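Local coordinates for D-2-hydroxyacid dehydrogensase protein (Ketogulonicigenium vulgare, PDB 4LSW), which probably catalyses the NAD(P)-dependent interconversion of 2-hydroxyacids and 2-oxoacids, as in other D-isomer-specific 2-hydroxyacid dehydrogenases, at residues R141-R146 and V198-V203. Sequence-based numbering, arbitrary orientation.
Sequences RRVFGR and VDFLFV
R146 and D199 meet as opposite charges, in a salt bridge that is loose: R146 NH2 stands 3.5 Å from D199 OD1, and the guanidinium and carboxylate planes are turned 41° apart, so the two groups do not pair side by side. Water 1 lies at the guanidinium edge and links the pair a second time, donating to D199 OD2 at 2.9 Å and taking a weak bond from R146 NE. The carboxylate also has R147 as a salt-bridge partner, through OD1, and two arginines beside it would probably favour its charged form.

A nearly straight hydrogen bond stays within the loop. R146 NH1 donates to R142 O at 2.9 Å, with an N-H...O angle of 171° and the oxygen almost in the guanidinium plane. The chain of R146 bends at chi3 (65°), which curls the guanidinium back toward that carbonyl. V143 to R146 form a type II turn, closed by R146 N to V143 O; G145 suits its positive phi. The turn leads into strand 147-151, and F200 opens the neighbouring parallel strand 200-203, so the contact lies at the N-terminal ends of two adjacent central strands of the Rossmann-type sheet of the probable NAD-binding domain.

Apolar packing centres on F200, a large flat ring that can touch V143, R146 and the loop carbonyl at once. Its CZ meets CG2, one methyl of the beta-branched V143, at 4.1 Å. M112 of helix 101-116 touches both side chains, extending the apolar cluster.

Polar groups also meet the ring: R142 O at its edge, near its plane, and the R146 guanidinium, steeply inclined to it, with F200 CE2 and D199 CB over one guanidinium face. Were R146 an alanine, R142 O would lose this donor, and D199 would probably keep only R147 of these two arginines, with F200 less covered.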
loop_
_atom_site.group_PDB
_atom_site.type_symbol
_atom_site.label_atom_id
_atom_site.label_comp_id
_atom_site.label_asym_id
_atom_site.label_seq_id
_atom_site.Cartn_x
_atom_site.Cartn_y
_atom_site.Cartn_z
ATOM N N ARG A 141 14.519 9.310 21.469
ATOM C CA ARG A 141 13.219 9.467 22.111
ATOM C C ARG A 141 12.463 8.160 22.305
ATOM O O ARG A 141 12.340 7.352 21.380
ATOM C CB ARG A 141 12.344 10.441 21.319
ATOM C CG ARG A 141 12.904 11.862 21.241
ATOM C CD ARG A 141 13.027 12.500 22.618
ATOM N NE ARG A 141 11.763 12.530 23.359
ATOM C CZ ARG A 141 10.850 13.496 23.269
ATOM N NH1 ARG A 141 11.043 14.531 22.456
ATOM N NH2 ARG A 141 9.740 13.432 23.993
ATOM N N ARG A 142 11.942 7.992 23.516
ATOM C CA ARG A 142 11.136 6.841 23.892
ATOM C C ARG A 142 9.895 6.628 23.023
ATOM O O ARG A 142 9.240 7.586 22.576
ATOM C CB ARG A 142 10.711 6.974 25.352
ATOM C CG ARG A 142 9.751 5.870 25.822
ATOM C CD ARG A 142 9.396 6.020 27.292
ATOM N NE ARG A 142 10.568 5.920 28.163
ATOM C CZ ARG A 142 10.506 6.037 29.486
ATOM N NH1 ARG A 142 9.329 6.246 30.078
ATOM N NH2 ARG A 142 11.609 5.948 30.218
ATOM N N VAL A 143 9.574 5.364 22.787
ATOM C CA VAL A 143 8.313 5.001 22.153
ATOM C C VAL A 143 7.268 4.494 23.159
ATOM O O VAL A 143 6.157 5.031 23.225
ATOM C CB VAL A 143 8.519 3.964 21.017
ATOM C CG1 VAL A 143 7.169 3.413 20.539
ATOM C CG2 VAL A 143 9.277 4.597 19.864
ATOM N N PHE A 144 7.614 3.475 23.942
ATOM C CA PHE A 144 6.608 2.787 24.751
ATOM C C PHE A 144 5.882 3.714 25.717
ATOM O O PHE A 144 6.465 4.657 26.257
ATOM C CB PHE A 144 7.208 1.586 25.519
ATOM C CG PHE A 144 7.910 1.968 26.808
ATOM C CD1 PHE A 144 9.238 2.365 26.797
ATOM C CD2 PHE A 144 7.231 1.933 28.026
ATOM C CE1 PHE A 144 9.883 2.731 27.976
ATOM C CE2 PHE A 144 7.872 2.295 29.209
ATOM C CZ PHE A 144 9.200 2.697 29.179
ATOM N N GLY A 145 4.600 3.431 25.924
ATOM C CA GLY A 145 3.796 4.163 26.886
ATOM C C GLY A 145 3.324 5.533 26.422
ATOM O O GLY A 145 2.559 6.191 27.131
ATOM N N ARG A 146 3.758 5.961 25.242
ATOM C CA ARG A 146 3.414 7.286 24.740
ATOM C C ARG A 146 2.129 7.217 23.908
ATOM O O ARG A 146 1.458 6.184 23.884
ATOM C CB ARG A 146 4.598 7.892 23.983
ATOM C CG ARG A 146 5.837 8.085 24.902
ATOM C CD ARG A 146 6.986 8.766 24.189
ATOM N NE ARG A 146 6.673 10.141 23.807
ATOM C CZ ARG A 146 7.345 10.833 22.893
ATOM N NH1 ARG A 146 8.372 10.286 22.258
ATOM N NH2 ARG A 146 6.990 12.079 22.610
ATOM N N VAL A 198 -1.613 13.255 20.094
ATOM C CA VAL A 198 -0.689 12.113 19.971
ATOM C C VAL A 198 0.741 12.509 19.641
ATOM O O VAL A 198 0.994 13.606 19.144
ATOM C CB VAL A 198 -1.176 11.048 18.953
ATOM C CG1 VAL A 198 -2.559 10.575 19.302
ATOM C CG2 VAL A 198 -1.133 11.600 17.522
ATOM N N ASP A 199 1.669 11.587 19.908
ATOM C CA ASP A 199 3.077 11.778 19.643
ATOM C C ASP A 199 3.498 11.140 18.317
ATOM O O ASP A 199 4.499 11.534 17.727
ATOM C CB ASP A 199 3.894 11.182 20.794
ATOM C CG ASP A 199 3.486 11.753 22.140
ATOM O OD1 ASP A 199 3.655 12.974 22.307
ATOM O OD2 ASP A 199 2.979 11.009 23.015
ATOM N N PHE A 200 2.725 10.158 17.861
ATOM C CA PHE A 200 3.003 9.412 16.642
ATOM C C PHE A 200 1.677 9.246 15.931
ATOM O O PHE A 200 0.704 8.837 16.557
ATOM C CB PHE A 200 3.546 8.013 16.973
ATOM C CG PHE A 200 4.765 8.012 17.850
ATOM C CD1 PHE A 200 6.032 8.112 17.293
ATOM C CD2 PHE A 200 4.647 7.893 19.230
ATOM C CE1 PHE A 200 7.172 8.092 18.100
ATOM C CE2 PHE A 200 5.784 7.886 20.043
ATOM C CZ PHE A 200 7.040 7.977 19.479
ATOM N N LEU A 201 1.621 9.587 14.648
ATOM C CA LEU A 201 0.386 9.437 13.868
ATOM C C LEU A 201 0.635 8.539 12.667
ATOM O O LEU A 201 1.493 8.842 11.824
ATOM C CB LEU A 201 -0.114 10.798 13.368
ATOM C CG LEU A 201 -1.384 10.792 12.515
ATOM C CD1 LEU A 201 -2.574 10.299 13.320
ATOM C CD2 LEU A 201 -1.659 12.185 11.950
ATOM N N PHE A 202 -0.089 7.433 12.600
ATOM C CA PHE A 202 0.034 6.504 11.483
ATOM C C PHE A 202 -1.054 6.789 10.471
ATOM O O PHE A 202 -2.231 6.862 10.830
ATOM C CB PHE A 202 -0.114 5.059 11.979
ATOM C CG PHE A 202 1.046 4.581 12.800
ATOM C CD1 PHE A 202 1.130 4.883 14.159
ATOM C CD2 PHE A 202 2.062 3.846 12.213
ATOM C CE1 PHE A 202 2.202 4.448 14.923
ATOM C CE2 PHE A 202 3.136 3.407 12.978
ATOM C CZ PHE A 202 3.203 3.708 14.327
ATOM N N VAL A 203 -0.672 6.929 9.207
ATOM C CA VAL A 203 -1.648 7.128 8.145
ATOM C C VAL A 203 -1.867 5.802 7.433
ATOM O O VAL A 203 -0.980 5.299 6.726
ATOM C CB VAL A 203 -1.192 8.195 7.156
ATOM C CG1 VAL A 203 -2.276 8.437 6.115
ATOM C CG2 VAL A 203 -0.877 9.474 7.901
HETATM O O HOH W 1 4.234 11.604 25.518
#